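Local coordinates for AP205 bacteriophage COAT protein (Acinetobacter phage ap205, PDB 5FS4), which forms the protein shell of a small single-stranded RNA bacteriophage, probably assembling from dimers that share a continuous beta sheet, at residues A32-R36 with N47-G51; V54-P60 with N76-R82. The protein carries 2 engineered substitutions. All blocks are in the same frame, centred on the assembly; numbering follows the deposited sequence.

Contact 1: residues A32-R36 with N47-G51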
ATOM      1  N   ALA B  32      -9.005  -8.771  -2.206  1.00  7.52           N
ATOM      2  CA  ALA B  32      -9.607  -7.888  -1.181  1.00  7.28           C
ATOM      3  C   ALA B  32     -10.358  -8.794  -0.181  1.00  8.30           C
ATOM      4  O   ALA B  32     -11.207  -9.600  -0.584  1.00  8.09           O
ATOM      5  CB  ALA B  32     -10.559  -6.859  -1.864  1.00  7.47           C
ATOM      6  N   SER B  33     -10.007  -8.703   1.093  1.00  8.55           N
ATOM      7  CA  SER B  33     -10.586  -9.578   2.107  1.00 10.37           C
ATOM      8  C   SER B  33     -11.074  -8.661   3.223  1.00  9.83           C
ATOM      9  O   SER B  33     -10.279  -7.904   3.776  1.00  9.46           O
ATOM     10  CB  SER B  33      -9.508 -10.484   2.646  1.00 12.71           C
ATOM     11  OG  SER B  33     -10.086 -11.308   3.651  1.00 14.93           O
ATOM     12  N   LEU B  34     -12.349  -8.708   3.556  1.00  9.96           N
ATOM     13  CA  LEU B  34     -12.910  -7.745   4.526  1.00 10.14           C
ATOM     14  C   LEU B  34     -13.546  -8.433   5.754  1.00 11.75           C
ATOM     15  O   LEU B  34     -14.277  -9.408   5.601  1.00 11.16           O
ATOM     16  CB  LEU B  34     -14.015  -6.937   3.863  1.00  9.71           C
ATOM     17  CG  LEU B  34     -13.801  -6.314   2.477  1.00 10.07           C
ATOM     18  CD1 LEU B  34     -14.985  -5.469   2.124  1.00  9.96           C
ATOM     19  CD2 LEU B  34     -12.546  -5.455   2.507  1.00  9.96           C
ATOM     20  N   LEU B  35     -13.374  -7.861   6.946  1.00 12.98           N
ATOM     21  CA  LEU B  35     -13.995  -8.434   8.126  1.00 15.15           C
ATOM     22  C   LEU B  35     -14.700  -7.297   8.831  1.00 16.15           C
ATOM     23  O   LEU B  35     -14.066  -6.333   9.163  1.00 16.74           O
ATOM     24  CB  LEU B  35     -12.923  -9.088   9.019  1.00 17.12           C
ATOM     25  CG  LEU B  35     -13.370  -9.967  10.175  1.00 18.28           C
ATOM     26  CD1 LEU B  35     -12.129 -10.487  10.880  1.00 19.59           C
ATOM     27  CD2 LEU B  35     -14.229  -9.231  11.175  1.00 20.08           C
ATOM     28  N   ARG B  36     -16.006  -7.438   9.068  1.00 15.68           N
ATOM     29  CA  ARG B  36     -16.779  -6.490   9.846  1.00 16.59           C
ATOM     30  C   ARG B  36     -17.038  -7.077  11.241  1.00 18.85           C
ATOM     31  O   ARG B  36     -17.311  -8.293  11.396  1.00 17.91           O
ATOM     32  CB  ARG B  36     -18.104  -6.164   9.164  1.00 17.05           C
ATOM     33  CG  ARG B  36     -18.829  -4.987   9.833  1.00 18.43           C
ATOM     34  CD  ARG B  36     -20.120  -4.662   9.111  1.00 19.34           C
ATOM     35  NE  ARG B  36     -20.979  -3.673   9.819  1.00 20.41           N
ATOM     36  CZ  ARG B  36     -21.283  -2.425   9.413  1.00 20.79           C
ATOM     37  NH1 ARG B  36     -20.775  -1.892   8.294  1.00 20.20           N
ATOM     38  NH2 ARG B  36     -22.082  -1.670  10.163  1.00 20.63           N
ATOM     39  N   ASN B  47     -18.930  -0.572  14.861  1.00 18.54           N
ATOM     40  CA  ASN B  47     -18.785  -1.670  13.892  1.00 17.47           C
ATOM     41  C   ASN B  47     -17.438  -1.620  13.152  1.00 16.42           C
ATOM     42  O   ASN B  47     -17.286  -0.907  12.146  1.00 16.09           O
ATOM     43  CB  ASN B  47     -19.939  -1.605  12.899  1.00 19.21           C
ATOM     44  CG  ASN B  47     -21.245  -1.945  13.526  1.00 19.30           C
ATOM     45  OD1 ASN B  47     -22.006  -1.063  13.853  1.00 22.54           O
ATOM     46  ND2 ASN B  47     -21.491  -3.210  13.750  1.00 19.66           N
ATOM     47  N   ASN B  48     -16.452  -2.352  13.633  1.00 15.54           N
ATOM     48  CA  ASN B  48     -15.109  -2.204  13.071  1.00 14.33           C
ATOM     49  C   ASN B  48     -15.034  -2.924  11.725  1.00 13.95           C
ATOM     50  O   ASN B  48     -15.646  -4.020  11.532  1.00 13.24           O
ATOM     51  CB  ASN B  48     -13.996  -2.736  13.964  1.00 14.92           C
ATOM     52  CG  ASN B  48     -12.624  -2.260  13.498  1.00 17.60           C
ATOM     53  OD1 ASN B  48     -12.263  -1.059  13.661  1.00 18.97           O
ATOM     54  ND2 ASN B  48     -11.874  -3.148  12.847  1.00 17.66           N
ATOM     55  N   VAL B  49     -14.289  -2.343  10.797  1.00 11.77           N
ATOM     56  CA  VAL B  49     -14.042  -3.027   9.563  1.00 10.72           C
ATOM     57  C   VAL B  49     -12.545  -3.097   9.376  1.00 10.72           C
ATOM     58  O   VAL B  49     -11.872  -2.083   9.475  1.00 10.41           O
ATOM     59  CB  VAL B  49     -14.710  -2.306   8.376  1.00 10.59           C
ATOM     60  CG1 VAL B  49     -14.392  -3.044   7.074  1.00 10.44           C
ATOM     61  CG2 VAL B  49     -16.225  -2.190   8.543  1.00 11.25           C
ATOM     62  N   SER B  50     -12.015  -4.285   9.089  1.00 10.27           N
ATOM     63  CA  SER B  50     -10.633  -4.439   8.694  1.00 10.32           C
ATOM     64  C   SER B  50     -10.644  -5.006   7.283  1.00  9.82           C
ATOM     65  O   SER B  50     -11.264  -6.110   7.013  1.00 10.16           O
ATOM     66  CB  SER B  50      -9.942  -5.419   9.648  1.00 11.03           C
ATOM     67  OG  SER B  50      -8.576  -5.551   9.349  1.00 13.18           O
ATOM     68  N   GLY B  51     -10.071  -4.238   6.361  1.00  8.85           N
ATOM     69  CA  GLY B  51      -9.923  -4.665   4.978  1.00  8.64           C
ATOM     70  C   GLY B  51      -8.491  -4.865   4.585  1.00  8.75           C
ATOM     71  O   GLY B  51      -7.655  -3.998   4.791  1.00  8.48           O
TER
HETATM   72  O   HOH W   1     -12.762  -6.002  11.876  1.00 19.56           O
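R36 and N47 meet at the outer end of this strand pair, where the guanidinium of R36 lies over the CB of N47, with R36 NH2 3.5 Å from N47 CB. The guanidinium and amide planes are inclined by 35°, so the overlap is oblique rather than a flat stack. R36 gets there on a fully stretched chain: CG stands anti to the backbone N (chi1 -170°), and the run to NE has no kink. On the way its CG brushes CG2 of V49 at 4.0 Å, while NH1, on the side of the guanidinium turned away from N47, donates to the carbonyl of L117 in the second subunit, which gives the charged tip its polar partner.

L34 lies on the same face as R36 and V49. Its CG is swung beside the backbone N (chi1 -47°), which places CD2 3.7 Å from the CA of G51, close over a position that has no side chain. The two strands form an antiparallel hairpin within the five-stranded sheet of the Levi-type coat protein fold, and the face carrying L34, R36 and V49 packs against the second subunit, with G118 meeting L34 and G116 meeting V49.

L35 and S50 occupy the reverse face and form the hydrogen-bonded pair. L35 N gives to S50 O at 2.7 Å, and S50 N returns to L35 O at 2.9 Å. L35 O is gripped twice, because a water also donates to it at 3.0 Å. That water accepts from N48 ND2 at 3.1 Å, tying the N48 amide to the neighbouring strand; the same ND2 makes a weak bond to S86 OG on strand 76-88.

Contact 2: residues V54-P60 with N76-R82; sequences VSVYKRP and NENQSIR
This is a twisted antiparallel strand pair at the edge of the five-stranded coat protein sheet, its strands joined by a long loop; the outer one, 76-88, continues the sheet into the second subunit through S80, I81 and R82. Six backbone hydrogen bonds join S55 with I81, Y57 with Q79 and R59 with E77. The side chains of these six residues share the face turned to the second subunit, where E98 packs on Y57 and Q79, and H102 on I81.

In R59, bends at chi2 (72°) and chi3 (59°) fold the chain back over its own strand, laying the guanidinium on the Y57 ring with NH2 3.2 Å above the ring plane. From that position R59 NE donates to Q79 OE1 at 2.9 Å, almost straight at 177°. The acceptor lies in the guanidinium plane, whereas NE stands well above the plane of the Q79 amide, off its lone pairs. This bond and the salt bridge from NH2 to E98 of the second subunit together limit how the guanidinium can turn. Y57 OH and S55 OG likewise reach D130 and H102 of that subunit.

The reverse face, which probably looks into the capsid as in related phages, carries V54, V56, K58, N78, S80 and R82. V54 CG2 runs alongside R82 CG at 3.8 Å, and the bent K58 chain brings CD to 3.7 Å from E77 O. V56 CG2 touches S80 OG at 3.7 Å, while that hydroxyl donates to N78 OD1 at 2.6 Å.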
ATOM      1  N   VAL B  54      -4.253  -6.949  -1.237  1.00  6.74           N
ATOM      2  CA  VAL B  54      -2.934  -7.534  -1.579  1.00  7.06           C
ATOM      3  C   VAL B  54      -2.708  -7.599  -3.110  1.00  6.93           C
ATOM      4  O   VAL B  54      -3.550  -8.060  -3.877  1.00  6.78           O
ATOM      5  CB  VAL B  54      -2.724  -8.968  -0.963  1.00  6.78           C
ATOM      6  CG1 VAL B  54      -1.345  -9.447  -1.280  1.00  7.02           C
ATOM      7  CG2 VAL B  54      -2.939  -8.985   0.530  1.00  6.87           C
ATOM      8  N   SER B  55      -1.569  -7.047  -3.549  1.00  7.17           N
ATOM      9  CA  SER B  55      -1.231  -6.993  -4.982  1.00  7.52           C
ATOM     10  C   SER B  55       0.004  -7.879  -5.148  1.00  7.20           C
ATOM     11  O   SER B  55       0.897  -7.819  -4.324  1.00  7.03           O
ATOM     12  CB  SER B  55      -0.900  -5.579  -5.447  1.00  7.78           C
ATOM     13  OG  SER B  55      -2.004  -4.679  -5.292  1.00  8.05           O
ATOM     14  N   VAL B  56       0.016  -8.723  -6.197  1.00  6.72           N
ATOM     15  CA  VAL B  56       1.097  -9.637  -6.475  1.00  6.46           C
ATOM     16  C   VAL B  56       1.441  -9.607  -7.953  1.00  6.34           C
ATOM     17  O   VAL B  56       0.574  -9.614  -8.792  1.00  5.98           O
ATOM     18  CB  VAL B  56       0.799 -11.099  -6.056  1.00  6.31           C
ATOM     19  CG1 VAL B  56       1.886 -12.059  -6.488  1.00  6.58           C
ATOM     20  CG2 VAL B  56       0.572 -11.206  -4.564  1.00  6.39           C
ATOM     21  N   TYR B  57       2.738  -9.442  -8.203  1.00  6.68           N
ATOM     22  CA  TYR B  57       3.285  -9.574  -9.577  1.00  7.98           C
ATOM     23  C   TYR B  57       4.541 -10.407  -9.533  1.00  9.10           C
ATOM     24  O   TYR B  57       5.401 -10.230  -8.631  1.00  9.80           O
ATOM     25  CB  TYR B  57       3.541  -8.166 -10.212  1.00  7.63           C
ATOM     26  CG  TYR B  57       3.658  -8.141 -11.753  1.00  7.76           C
ATOM     27  CD1 TYR B  57       4.816  -8.553 -12.401  1.00  8.31           C
ATOM     28  CD2 TYR B  57       2.569  -7.733 -12.556  1.00  7.53           C
ATOM     29  CE1 TYR B  57       4.888  -8.559 -13.788  1.00  8.39           C
ATOM     30  CE2 TYR B  57       2.624  -7.754 -13.918  1.00  7.71           C
ATOM     31  CZ  TYR B  57       3.780  -8.146 -14.539  1.00  8.38           C
ATOM     32  OH  TYR B  57       3.847  -8.165 -15.903  1.00  8.86           O
ATOM     33  N   LYS B  58       4.663 -11.285 -10.527  1.00  9.90           N
ATOM     34  CA  LYS B  58       5.841 -12.079 -10.761  1.00 10.96           C
ATOM     35  C   LYS B  58       6.677 -11.420 -11.815  1.00  9.91           C
ATOM     36  O   LYS B  58       6.408 -11.513 -13.019  1.00  9.83           O
ATOM     37  CB  LYS B  58       5.462 -13.514 -11.133  1.00 12.06           C
ATOM     38  CG  LYS B  58       4.624 -14.195 -10.039  1.00 14.77           C
ATOM     39  CD  LYS B  58       5.311 -14.123  -8.643  1.00 17.43           C
ATOM     40  CE  LYS B  58       5.571 -15.496  -8.064  1.00 21.66           C
ATOM     41  NZ  LYS B  58       4.242 -16.038  -7.598  1.00 24.28           N
ATOM     42  N   ARG B  59       7.744 -10.790 -11.339  1.00  9.84           N
ATOM     43  CA  ARG B  59       8.550  -9.918 -12.151  1.00 10.38           C
ATOM     44  C   ARG B  59       9.916 -10.513 -12.448  1.00  9.89           C
ATOM     45  O   ARG B  59      10.674 -10.784 -11.530  1.00  8.74           O
ATOM     46  CB  ARG B  59       8.726  -8.603 -11.381  1.00 10.72           C
ATOM     47  CG  ARG B  59       9.471  -7.462 -12.105  1.00 11.41           C
ATOM     48  CD  ARG B  59       8.694  -6.807 -13.224  1.00 11.55           C
ATOM     49  NE  ARG B  59       7.454  -6.242 -12.762  1.00 11.18           N
ATOM     50  CZ  ARG B  59       6.490  -5.797 -13.549  1.00 11.67           C
ATOM     51  NH1 ARG B  59       6.636  -5.813 -14.851  1.00 12.76           N
ATOM     52  NH2 ARG B  59       5.371  -5.345 -13.005  1.00 12.11           N
ATOM     53  N   PRO B  60      10.260 -10.683 -13.750  1.00 11.20           N
ATOM     54  CA  PRO B  60      11.583 -11.154 -14.145  1.00 11.05           C
ATOM     55  C   PRO B  60      12.691 -10.347 -13.465  1.00 11.08           C
ATOM     56  O   PRO B  60      12.651  -9.120 -13.442  1.00 11.12           O
ATOM     57  CB  PRO B  60      11.597 -10.941 -15.687  1.00 10.64           C
ATOM     58  CG  PRO B  60      10.179 -10.874 -16.080  1.00 11.41           C
ATOM     59  CD  PRO B  60       9.494 -10.206 -14.926  1.00 10.88           C
ATOM     60  N   ASN B  76      11.502 -15.324 -12.042  1.00 11.22           N
ATOM     61  CA  ASN B  76      10.739 -14.196 -11.455  1.00 10.53           C
ATOM     62  C   ASN B  76      10.898 -14.083  -9.966  1.00 10.60           C
ATOM     63  O   ASN B  76      10.961 -15.065  -9.247  1.00  9.60           O
ATOM     64  CB  ASN B  76       9.248 -14.293 -11.752  1.00 10.77           C
ATOM     65  CG  ASN B  76       8.950 -14.356 -13.237  1.00 11.13           C
ATOM     66  OD1 ASN B  76       9.526 -13.645 -14.019  1.00 11.05           O
ATOM     67  ND2 ASN B  76       8.002 -15.174 -13.607  1.00 11.13           N
ATOM     68  N   GLU B  77      10.891 -12.840  -9.534  1.00  9.52           N
ATOM     69  CA  GLU B  77      10.699 -12.460  -8.151  1.00  9.55           C
ATOM     70  C   GLU B  77       9.261 -12.223  -7.894  1.00  8.94           C
ATOM     71  O   GLU B  77       8.468 -12.121  -8.801  1.00  8.49           O
ATOM     72  CB  GLU B  77      11.509 -11.178  -7.810  1.00 10.08           C
ATOM     73  CG  GLU B  77      11.058  -9.861  -8.458  1.00 10.40           C
ATOM     74  CD  GLU B  77      11.558  -8.639  -7.694  1.00 10.98           C
ATOM     75  OE1 GLU B  77      11.676  -8.708  -6.448  1.00  9.55           O
ATOM     76  OE2 GLU B  77      11.823  -7.582  -8.349  1.00 12.35           O
ATOM     77  N   ASN B  78       8.926 -12.144  -6.621  1.00  8.56           N
ATOM     78  CA  ASN B  78       7.586 -11.803  -6.211  1.00  8.54           C
ATOM     79  C   ASN B  78       7.556 -10.339  -5.697  1.00  7.84           C
ATOM     80  O   ASN B  78       8.194 -10.027  -4.724  1.00  7.82           O
ATOM     81  CB  ASN B  78       7.110 -12.815  -5.155  1.00  9.01           C
ATOM     82  CG  ASN B  78       5.716 -12.533  -4.676  1.00  9.64           C
ATOM     83  OD1 ASN B  78       5.318 -11.350  -4.539  1.00 11.00           O
ATOM     84  ND2 ASN B  78       4.915 -13.567  -4.543  1.00  9.12           N
ATOM     85  N   GLN B  79       6.882  -9.463  -6.435  1.00  7.57           N
ATOM     86  CA  GLN B  79       6.621  -8.094  -6.029  1.00  7.46           C
ATOM     87  C   GLN B  79       5.283  -8.103  -5.319  1.00  7.02           C
ATOM     88  O   GLN B  79       4.263  -8.337  -5.964  1.00  7.13           O
ATOM     89  CB  GLN B  79       6.547  -7.174  -7.266  1.00  7.49           C
ATOM     90  CG  GLN B  79       7.917  -6.921  -7.915  1.00  7.44           C
ATOM     91  CD  GLN B  79       7.865  -5.969  -9.077  1.00  7.46           C
ATOM     92  OE1 GLN B  79       6.937  -6.034  -9.916  1.00  8.09           O
ATOM     93  NE2 GLN B  79       8.893  -5.110  -9.188  1.00  8.15           N
ATOM     94  N   SER B  80       5.280  -7.802  -4.002  1.00  6.89           N
ATOM     95  CA  SER B  80       4.018  -7.840  -3.217  1.00  6.77           C
ATOM     96  C   SER B  80       3.785  -6.545  -2.502  1.00  6.36           C
ATOM     97  O   SER B  80       4.733  -5.972  -1.969  1.00  6.20           O
ATOM     98  CB  SER B  80       3.965  -8.973  -2.196  1.00  7.85           C
ATOM     99  OG  SER B  80       3.691 -10.215  -2.864  1.00  8.75           O
ATOM    100  N   ILE B  81       2.529  -6.102  -2.534  1.00  5.91           N
ATOM    101  CA  ILE B  81       2.076  -4.942  -1.770  1.00  5.93           C
ATOM    102  C   ILE B  81       0.816  -5.287  -1.023  1.00  6.66           C
ATOM    103  O   ILE B  81      -0.178  -5.703  -1.653  1.00  6.39           O
ATOM    104  CB  ILE B  81       1.881  -3.670  -2.648  1.00  5.87           C
ATOM    105  CG1 ILE B  81       3.157  -3.383  -3.478  1.00  6.05           C
ATOM    106  CG2 ILE B  81       1.451  -2.524  -1.730  1.00  5.74           C
ATOM    107  CD1 ILE B  81       3.091  -2.136  -4.332  1.00  5.91           C
ATOM    108  N   ARG B  82       0.840  -5.084   0.301  1.00  7.34           N
ATOM    109  CA  ARG B  82      -0.307  -5.372   1.148  1.00  7.96           C
ATOM    110  C   ARG B  82      -0.724  -4.100   1.890  1.00  7.73           C
ATOM    111  O   ARG B  82       0.087  -3.489   2.532  1.00  7.57           O
ATOM    112  CB  ARG B  82       0.019  -6.495   2.171  1.00  9.32           C
ATOM    113  CG  ARG B  82      -1.169  -6.751   3.071  1.00 10.87           C
ATOM    114  CD  ARG B  82      -0.919  -7.817   4.076  1.00 12.23           C
ATOM    115  NE  ARG B  82       0.107  -7.400   5.017  1.00 13.49           N
ATOM    116  CZ  ARG B  82       1.029  -8.219   5.544  1.00 15.65           C
ATOM    117  NH1 ARG B  82       1.149  -9.501   5.180  1.00 17.36           N
ATOM    118  NH2 ARG B  82       1.881  -7.733   6.411  1.00 17.03           N
TER
HETATM  119  O   HOH W   2       6.088 -16.273  -4.914  1.00 19.90           O

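In the fold
Following the chain from its N terminus, strands 5-14 and 17-22 precede strand 28-38, which turns through a partly unmodelled connection into strand 47-60; contact 1 closes that hairpin. The same strand then runs on to contact 2, which closes the longer, strand-free excursion between residues 60 and 76. The two closures are therefore in series, neither enclosing nor crossing the other. Their centres lie 23 Å apart, towards opposite ends of strand 47-60, which is zipped to 28-38 in contact 1 and to 76-88 in contact 2. Both contacts also touch the second subunit, so strand 47-60 meets the dimer partner near both its ends.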